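Local structure of 361aa long hypothetical D-aminopeptidase (2DRH) at residues R18-V32 / A157-G171. The protein is of unknown function but is probably an aminopeptidase of the S58 type. Numbering follows the deposited sequence.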
ATOM      1  N   ARG A  18     -10.997  30.313  16.406  1.00 31.93           N
ATOM      2  CA  ARG A  18     -11.752  30.609  15.192  1.00 30.89           C
ATOM      3  C   ARG A  18     -12.570  29.399  14.724  1.00 29.31           C
ATOM      4  O   ARG A  18     -13.484  29.532  13.910  1.00 29.34           O
ATOM      5  CB  ARG A  18     -10.788  31.033  14.079  1.00 32.03           C
ATOM      6  CG  ARG A  18      -9.659  31.952  14.550  1.00 34.42           C
ATOM      7  CD  ARG A  18      -8.636  32.214  13.446  1.00 35.93           C
ATOM      8  NE  ARG A  18      -9.084  33.227  12.495  1.00 38.63           N
ATOM      9  CZ  ARG A  18      -8.681  34.494  12.504  1.00 37.59           C
ATOM     10  NH1 ARG A  18      -7.813  34.914  13.413  1.00 37.56           N
ATOM     11  NH2 ARG A  18      -9.148  35.344  11.603  1.00 38.85           N
ATOM     12  N   ASN A  19     -12.248  28.228  15.260  1.00 26.88           N
ATOM     13  CA  ASN A  19     -12.907  26.984  14.873  1.00 25.30           C
ATOM     14  C   ASN A  19     -12.735  26.811  13.364  1.00 25.64           C
ATOM     15  O   ASN A  19     -13.692  26.565  12.625  1.00 24.61           O
ATOM     16  CB  ASN A  19     -14.392  26.988  15.254  1.00 23.43           C
ATOM     17  CG  ASN A  19     -15.035  25.610  15.095  1.00 25.28           C
ATOM     18  OD1 ASN A  19     -14.375  24.582  15.281  1.00 21.61           O
ATOM     19  ND2 ASN A  19     -16.324  25.584  14.765  1.00 22.29           N
ATOM     20  N   LYS A  20     -11.489  26.967  12.925  1.00 25.96           N
ATOM     21  CA  LYS A  20     -11.108  26.830  11.524  1.00 25.82           C
ATOM     22  C   LYS A  20      -9.712  26.224  11.491  1.00 24.72           C
ATOM     23  O   LYS A  20      -8.973  26.291  12.479  1.00 24.91           O
ATOM     24  CB  LYS A  20     -11.081  28.191  10.829  1.00 25.31           C
ATOM     25  CG  LYS A  20     -12.439  28.839  10.594  1.00 23.90           C
ATOM     26  CD  LYS A  20     -12.243  30.246  10.035  1.00 24.16           C
ATOM     27  CE  LYS A  20     -13.562  30.945   9.729  1.00 25.64           C
ATOM     28  NZ  LYS A  20     -14.180  30.469   8.452  1.00 24.53           N
ATOM     29  N   ILE A  21      -9.349  25.640  10.354  1.00 22.59           N
ATOM     30  CA  ILE A  21      -8.037  25.022  10.209  1.00 20.94           C
ATOM     31  C   ILE A  21      -6.893  25.998  10.523  1.00 20.63           C
ATOM     32  O   ILE A  21      -5.814  25.582  10.942  1.00 19.00           O
ATOM     33  CB  ILE A  21      -7.851  24.454   8.785  1.00 17.37           C
ATOM     34  CG1 ILE A  21      -6.582  23.607   8.730  1.00 17.74           C
ATOM     35  CG2 ILE A  21      -7.800  25.591   7.767  1.00 14.51           C
ATOM     36  CD1 ILE A  21      -6.386  22.873   7.409  1.00 17.35           C
ATOM     37  N   THR A  22      -7.138  27.291  10.327  1.00 22.28           N
ATOM     38  CA  THR A  22      -6.126  28.317  10.586  1.00 22.66           C
ATOM     39  C   THR A  22      -5.867  28.550  12.075  1.00 24.03           C
ATOM     40  O   THR A  22      -5.079  29.424  12.442  1.00 22.49           O
ATOM     41  CB  THR A  22      -6.504  29.656   9.941  1.00 20.58           C
ATOM     42  OG1 THR A  22      -7.850  29.990  10.291  1.00 22.39           O
ATOM     43  CG2 THR A  22      -6.378  29.572   8.431  1.00 23.05           C
ATOM     44  N   ASP A  23      -6.543  27.788  12.931  1.00 25.87           N
ATOM     45  CA  ASP A  23      -6.305  27.909  14.362  1.00 27.05           C
ATOM     46  C   ASP A  23      -4.937  27.282  14.579  1.00 28.01           C
ATOM     47  O   ASP A  23      -4.325  27.426  15.637  1.00 28.29           O
ATOM     48  CB  ASP A  23      -7.374  27.174  15.176  1.00 27.48           C
ATOM     49  CG  ASP A  23      -8.624  28.009  15.374  1.00 26.23           C
ATOM     50  OD1 ASP A  23      -8.481  29.213  15.657  1.00 26.18           O
ATOM     51  OD2 ASP A  23      -9.744  27.470  15.262  1.00 24.62           O
ATOM     52  N   VAL A  24      -4.469  26.568  13.559  1.00 28.03           N
ATOM     53  CA  VAL A  24      -3.141  25.971  13.598  1.00 26.75           C
ATOM     54  C   VAL A  24      -2.291  27.150  13.127  1.00 27.07           C
ATOM     55  O   VAL A  24      -2.274  27.483  11.941  1.00 25.99           O
ATOM     56  CB  VAL A  24      -3.017  24.785  12.609  1.00 26.06           C
ATOM     57  CG1 VAL A  24      -1.602  24.219  12.639  1.00 23.11           C
ATOM     58  CG2 VAL A  24      -4.016  23.694  12.979  1.00 25.72           C
ATOM     59  N   LYS A  25      -1.620  27.800  14.073  1.00 28.23           N
ATOM     60  CA  LYS A  25      -0.812  28.978  13.781  1.00 27.66           C
ATOM     61  C   LYS A  25       0.077  28.836  12.551  1.00 26.15           C
ATOM     62  O   LYS A  25       0.848  27.881  12.430  1.00 24.96           O
ATOM     63  CB  LYS A  25       0.051  29.350  14.996  1.00 29.51           C
ATOM     64  CG  LYS A  25       1.196  28.390  15.275  1.00 32.29           C
ATOM     65  CD  LYS A  25       0.718  27.115  15.957  1.00 34.63           C
ATOM     66  CE  LYS A  25       1.767  26.014  15.880  1.00 34.39           C
ATOM     67  NZ  LYS A  25       1.914  25.527  14.474  1.00 30.86           N
ATOM     68  N   GLY A  26      -0.035  29.801  11.644  1.00 25.54           N
ATOM     69  CA  GLY A  26       0.773  29.776  10.439  1.00 26.51           C
ATOM     70  C   GLY A  26       0.003  29.322   9.215  1.00 27.02           C
ATOM     71  O   GLY A  26       0.297  29.757   8.100  1.00 28.40           O
ATOM     72  N   VAL A  27      -0.978  28.445   9.414  1.00 27.14           N
ATOM     73  CA  VAL A  27      -1.783  27.949   8.299  1.00 27.33           C
ATOM     74  C   VAL A  27      -2.655  29.079   7.762  1.00 27.52           C
ATOM     75  O   VAL A  27      -3.209  29.862   8.530  1.00 27.53           O
ATOM     76  CB  VAL A  27      -2.680  26.757   8.741  1.00 26.76           C
ATOM     77  CG1 VAL A  27      -3.623  26.345   7.610  1.00 25.94           C
ATOM     78  CG2 VAL A  27      -1.803  25.580   9.139  1.00 26.44           C
ATOM     79  N   LYS A  28      -2.766  29.165   6.440  1.00 28.09           N
ATOM     80  CA  LYS A  28      -3.570  30.202   5.805  1.00 28.36           C
ATOM     81  C   LYS A  28      -4.396  29.647   4.643  1.00 28.23           C
ATOM     82  O   LYS A  28      -3.974  28.705   3.969  1.00 25.71           O
ATOM     83  CB  LYS A  28      -2.655  31.329   5.328  1.00 30.21           C
ATOM     84  CG  LYS A  28      -1.966  32.065   6.489  1.00 35.03           C
ATOM     85  CD  LYS A  28      -0.839  32.963   6.009  1.00 35.53           C
ATOM     86  CE  LYS A  28      -1.341  34.052   5.080  1.00 37.56           C
ATOM     87  NZ  LYS A  28      -0.205  34.760   4.412  1.00 38.49           N
ATOM     88  N   VAL A  29      -5.575  30.236   4.425  1.00 27.79           N
ATOM     89  CA  VAL A  29      -6.486  29.809   3.358  1.00 27.66           C
ATOM     90  C   VAL A  29      -6.941  30.982   2.489  1.00 28.18           C
ATOM     91  O   VAL A  29      -7.355  32.024   3.003  1.00 28.46           O
ATOM     92  CB  VAL A  29      -7.757  29.127   3.928  1.00 25.37           C
ATOM     93  CG1 VAL A  29      -8.672  28.704   2.793  1.00 25.44           C
ATOM     94  CG2 VAL A  29      -7.381  27.920   4.768  1.00 23.75           C
ATOM     95  N   GLY A  30      -6.864  30.796   1.174  1.00 26.98           N
ATOM     96  CA  GLY A  30      -7.277  31.832   0.242  1.00 28.19           C
ATOM     97  C   GLY A  30      -8.209  31.266  -0.816  1.00 27.13           C
ATOM     98  O   GLY A  30      -8.062  30.108  -1.209  1.00 26.38           O
ATOM     99  N   HIS A  31      -9.157  32.081  -1.278  1.00 26.45           N
ATOM    100  CA  HIS A  31     -10.132  31.658  -2.287  1.00 25.49           C
ATOM    101  C   HIS A  31     -10.206  32.567  -3.511  1.00 25.22           C
ATOM    102  O   HIS A  31      -9.864  33.747  -3.460  1.00 24.30           O
ATOM    103  CB  HIS A  31     -11.557  31.648  -1.719  1.00 24.03           C
ATOM    104  CG  HIS A  31     -11.769  30.719  -0.569  1.00 24.49           C
ATOM    105  ND1 HIS A  31     -11.505  29.369  -0.640  1.00 23.93           N
ATOM    106  CD2 HIS A  31     -12.331  30.928   0.645  1.00 23.69           C
ATOM    107  CE1 HIS A  31     -11.902  28.785   0.475  1.00 23.56           C
ATOM    108  NE2 HIS A  31     -12.409  29.709   1.271  1.00 24.75           N
ATOM    109  N   VAL A  32     -10.696  31.988  -4.601  1.00 24.05           N
ATOM    110  CA  VAL A  32     -10.948  32.694  -5.848  1.00 23.61           C
ATOM    111  C   VAL A  32     -12.240  32.035  -6.318  1.00 23.88           C
ATOM    112  O   VAL A  32     -12.278  30.822  -6.568  1.00 22.16           O
ATOM    113  CB  VAL A  32      -9.821  32.502  -6.883  1.00 24.63           C
ATOM    114  CG1 VAL A  32     -10.291  32.972  -8.267  1.00 22.42           C
ATOM    115  CG2 VAL A  32      -8.604  33.314  -6.461  1.00 22.79           C
ATOM    116  N   ALA A 157      -5.189  33.045  -5.524  1.00 24.64           N
ATOM    117  CA  ALA A 157      -5.693  32.321  -4.359  1.00 23.24           C
ATOM    118  C   ALA A 157      -4.597  32.193  -3.304  1.00 23.02           C
ATOM    119  O   ALA A 157      -4.864  32.304  -2.106  1.00 22.46           O
ATOM    120  CB  ALA A 157      -6.199  30.932  -4.766  1.00 22.27           C
ATOM    121  N   ILE A 158      -3.364  31.970  -3.755  1.00 21.56           N
ATOM    122  CA  ILE A 158      -2.239  31.831  -2.839  1.00 21.31           C
ATOM    123  C   ILE A 158      -1.908  33.157  -2.152  1.00 22.42           C
ATOM    124  O   ILE A 158      -1.586  33.182  -0.971  1.00 21.43           O
ATOM    125  CB  ILE A 158      -0.981  31.319  -3.579  1.00 21.82           C
ATOM    126  CG1 ILE A 158      -1.274  29.950  -4.208  1.00 21.18           C
ATOM    127  CG2 ILE A 158       0.200  31.233  -2.611  1.00 20.24           C
ATOM    128  CD1 ILE A 158      -0.137  29.388  -5.026  1.00 19.77           C
ATOM    129  N   LYS A 159      -2.001  34.259  -2.887  1.00 24.12           N
ATOM    130  CA  LYS A 159      -1.695  35.566  -2.315  1.00 27.23           C
ATOM    131  C   LYS A 159      -2.829  36.151  -1.468  1.00 28.19           C
ATOM    132  O   LYS A 159      -2.632  37.133  -0.751  1.00 30.05           O
ATOM    133  CB  LYS A 159      -1.283  36.532  -3.430  1.00 27.44           C
ATOM    134  CG  LYS A 159       0.042  36.124  -4.080  1.00 29.96           C
ATOM    135  CD  LYS A 159       0.439  37.027  -5.238  1.00 33.73           C
ATOM    136  CE  LYS A 159       1.800  36.625  -5.788  1.00 34.23           C
ATOM    137  NZ  LYS A 159       2.215  37.473  -6.944  1.00 38.52           N
ATOM    138  N   ARG A 160      -4.008  35.538  -1.538  1.00 28.61           N
ATOM    139  CA  ARG A 160      -5.157  35.983  -0.749  1.00 29.00           C
ATOM    140  C   ARG A 160      -5.251  35.157   0.536  1.00 29.44           C
ATOM    141  O   ARG A 160      -6.035  35.474   1.431  1.00 29.76           O
ATOM    142  CB  ARG A 160      -6.466  35.788  -1.517  1.00 30.20           C
ATOM    143  CG  ARG A 160      -6.745  36.729  -2.681  1.00 30.55           C
ATOM    144  CD  ARG A 160      -8.115  36.373  -3.270  1.00 33.42           C
ATOM    145  NE  ARG A 160      -8.552  37.264  -4.344  1.00 34.89           N
ATOM    146  CZ  ARG A 160      -9.693  37.119  -5.014  1.00 35.83           C
ATOM    147  NH1 ARG A 160     -10.515  36.120  -4.723  1.00 35.56           N
ATOM    148  NH2 ARG A 160     -10.013  37.966  -5.982  1.00 36.25           N
ATOM    149  N   ALA A 161      -4.463  34.092   0.621  1.00 29.49           N
ATOM    150  CA  ALA A 161      -4.502  33.218   1.789  1.00 30.31           C
ATOM    151  C   ALA A 161      -4.222  33.944   3.099  1.00 32.04           C
ATOM    152  O   ALA A 161      -3.287  34.738   3.189  1.00 31.07           O
ATOM    153  CB  ALA A 161      -3.513  32.074   1.616  1.00 27.55           C
ATOM    154  N   ASP A 162      -5.046  33.675   4.107  1.00 33.72           N
ATOM    155  CA  ASP A 162      -4.853  34.277   5.419  1.00 36.01           C
ATOM    156  C   ASP A 162      -5.627  33.522   6.494  1.00 35.98           C
ATOM    157  O   ASP A 162      -6.253  32.493   6.219  1.00 35.87           O
ATOM    158  CB  ASP A 162      -5.246  35.763   5.409  1.00 39.33           C
ATOM    159  CG  ASP A 162      -6.741  35.980   5.440  1.00 41.90           C
ATOM    160  OD1 ASP A 162      -7.423  35.605   4.462  1.00 43.03           O
ATOM    161  OD2 ASP A 162      -7.233  36.528   6.455  1.00 44.32           O
ATOM    162  N   GLU A 163      -5.563  34.035   7.719  1.00 36.33           N
ATOM    163  CA  GLU A 163      -6.221  33.438   8.879  1.00 36.55           C
ATOM    164  C   GLU A 163      -7.732  33.310   8.719  1.00 35.96           C
ATOM    165  O   GLU A 163      -8.304  32.234   8.893  1.00 35.24           O
ATOM    166  CB  GLU A 163      -5.925  34.274  10.128  1.00 38.59           C
ATOM    167  CG  GLU A 163      -4.444  34.397  10.505  1.00 41.97           C
ATOM    168  CD  GLU A 163      -3.564  34.918   9.377  1.00 43.35           C
ATOM    169  OE1 GLU A 163      -3.932  35.923   8.729  1.00 42.77           O
ATOM    170  OE2 GLU A 163      -2.489  34.320   9.145  1.00 46.75           O
ATOM    171  N   ASP A 164      -8.378  34.425   8.411  1.00 36.14           N
ATOM    172  CA  ASP A 164      -9.820  34.451   8.233  1.00 35.69           C
ATOM    173  C   ASP A 164     -10.109  34.039   6.789  1.00 34.62           C
ATOM    174  O   ASP A 164      -9.388  34.426   5.867  1.00 34.46           O
ATOM    175  CB  ASP A 164     -10.338  35.870   8.504  1.00 38.30           C
ATOM    176  CG  ASP A 164     -11.858  35.951   8.571  1.00 41.28           C
ATOM    177  OD1 ASP A 164     -12.458  35.376   9.509  1.00 40.61           O
ATOM    178  OD2 ASP A 164     -12.452  36.600   7.680  1.00 44.00           O
ATOM    179  N   PHE A 165     -11.140  33.229   6.593  1.00 32.18           N
ATOM    180  CA  PHE A 165     -11.498  32.805   5.247  1.00 30.40           C
ATOM    181  C   PHE A 165     -12.951  32.374   5.217  1.00 29.55           C
ATOM    182  O   PHE A 165     -13.448  31.767   6.159  1.00 30.28           O
ATOM    183  CB  PHE A 165     -10.573  31.678   4.765  1.00 28.78           C
ATOM    184  CG  PHE A 165     -10.728  30.385   5.517  1.00 26.48           C
ATOM    185  CD1 PHE A 165     -11.668  29.438   5.115  1.00 27.24           C
ATOM    186  CD2 PHE A 165      -9.931  30.111   6.622  1.00 24.15           C
ATOM    187  CE1 PHE A 165     -11.812  28.235   5.800  1.00 25.70           C
ATOM    188  CE2 PHE A 165     -10.063  28.909   7.321  1.00 26.11           C
ATOM    189  CZ  PHE A 165     -11.007  27.968   6.909  1.00 25.26           C
ATOM    190  N   GLU A 166     -13.639  32.723   4.139  1.00 30.02           N
ATOM    191  CA  GLU A 166     -15.043  32.381   3.991  1.00 29.98           C
ATOM    192  C   GLU A 166     -15.250  30.891   3.750  1.00 28.32           C
ATOM    193  O   GLU A 166     -14.365  30.199   3.238  1.00 26.52           O
ATOM    194  CB  GLU A 166     -15.656  33.171   2.836  1.00 32.69           C
ATOM    195  CG  GLU A 166     -15.630  34.673   3.038  1.00 35.71           C
ATOM    196  CD  GLU A 166     -16.373  35.413   1.941  1.00 38.92           C
ATOM    197  OE1 GLU A 166     -15.989  35.270   0.759  1.00 39.16           O
ATOM    198  OE2 GLU A 166     -17.342  36.136   2.261  1.00 40.65           O
ATOM    199  N   GLU A 167     -16.428  30.409   4.131  1.00 26.38           N
ATOM    200  CA  GLU A 167     -16.782  29.009   3.960  1.00 26.64           C
ATOM    201  C   GLU A 167     -18.062  28.924   3.139  1.00 25.95           C
ATOM    202  O   GLU A 167     -18.752  29.925   2.960  1.00 24.92           O
ATOM    203  CB  GLU A 167     -16.952  28.339   5.329  1.00 25.39           C
ATOM    204  CG  GLU A 167     -15.627  28.221   6.091  1.00 25.21           C
ATOM    205  CD  GLU A 167     -15.764  27.555   7.443  1.00 24.79           C
ATOM    206  OE1 GLU A 167     -16.475  26.532   7.543  1.00 23.05           O
ATOM    207  OE2 GLU A 167     -15.140  28.043   8.410  1.00 26.26           O
ATOM    208  N   GLY A 168     -18.371  27.737   2.627  1.00 24.83           N
ATOM    209  CA  GLY A 168     -19.571  27.584   1.822  1.00 23.67           C
ATOM    210  C   GLY A 168     -19.248  27.499   0.342  1.00 23.43           C
ATOM    211  O   GLY A 168     -18.248  26.900  -0.045  1.00 23.99           O
ATOM    212  N   ALA A 169     -20.080  28.109  -0.495  1.00 24.49           N
ATOM    213  CA  ALA A 169     -19.861  28.059  -1.939  1.00 25.03           C
ATOM    214  C   ALA A 169     -18.869  29.125  -2.401  1.00 24.70           C
ATOM    215  O   ALA A 169     -19.240  30.108  -3.039  1.00 25.15           O
ATOM    216  CB  ALA A 169     -21.194  28.216  -2.673  1.00 24.85           C
ATOM    217  N   VAL A 170     -17.600  28.912  -2.082  1.00 23.65           N
ATOM    218  CA  VAL A 170     -16.553  29.855  -2.446  1.00 23.00           C
ATOM    219  C   VAL A 170     -15.319  29.071  -2.870  1.00 23.05           C
ATOM    220  O   VAL A 170     -15.169  27.903  -2.509  1.00 23.43           O
ATOM    221  CB  VAL A 170     -16.207  30.774  -1.237  1.00 24.23           C
ATOM    222  CG1 VAL A 170     -17.419  31.651  -0.881  1.00 22.33           C
ATOM    223  CG2 VAL A 170     -15.817  29.924  -0.030  1.00 19.70           C
ATOM    224  N   GLY A 171     -14.439  29.704  -3.640  1.00 21.94           N
ATOM    225  CA  GLY A 171     -13.240  29.019  -4.088  1.00 20.34           C
ATOM    226  C   GLY A 171     -13.560  27.703  -4.783  1.00 20.38           C
ATOM    227  O   GLY A 171     -14.431  27.647  -5.656  1.00 20.97           O
TER
HETATM  228  O   HOH W   1      -9.131  34.267   2.401  1.00 31.18           O
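Phe165 and Val29 form the apolar centre, with CB of Val29 3.6 Å from CG of Phe165, a CH-pi contact over one face of the ring. Phe165 CG stands between its own backbone N and carbonyl carbon, which sets the ring between Val29 and Lys20. Lys20 takes the opposite face: its NZ lies 4.2 Å from the centroid of the Phe165 ring and only 10° off the normal, a cation-pi geometry, while Ile21 CG2 packs obliquely at CE2 and Thr22 OG1 lies at the ring edge. The Lys20 chain runs extended until chi4 (-78°), where the bend carries NZ to Phe165 O at 2.7 Å and to Glu167 OE2 at 2.6 Å, the latter a salt bridge through the anti lone pair. Replacing Lys20 by an alanine would take away the cation over this face and is likely to leave Glu167 short of one of its two cations, Lys2 being the other, and the Phe165 carbonyl without this donor. Outward, Thr22 OG1 donates to Glu163 O, and Val29 pairs with Asp162 in a single antiparallel hydrogen-bonded bridge, whose bond from Val29 N to Asp162 O is nearly straight (176°). Gly30 CA makes a CA-H...O contact with Ala157 O of helix 151-160 (3.4 Å), an approach that leaves no room for a CB. Further along strand 28-36, His31 NE2 donates to Glu166 O as Val170 CG2 covers a ring face; Thr53 bonds ND1, fixing the ring's rotation from both nitrogens. At the polar edge, Arg160 NH1 donates a hydrogen bond to His31 O (2.8 Å). Side-chain donors on both segments thus bond main-chain carbonyls opposite, so the loop after helix 151-160 is tied along strand 28-36, outermost in its sheet within this chain, largely through backbone acceptors, with one ion pair beside the aromatic ring.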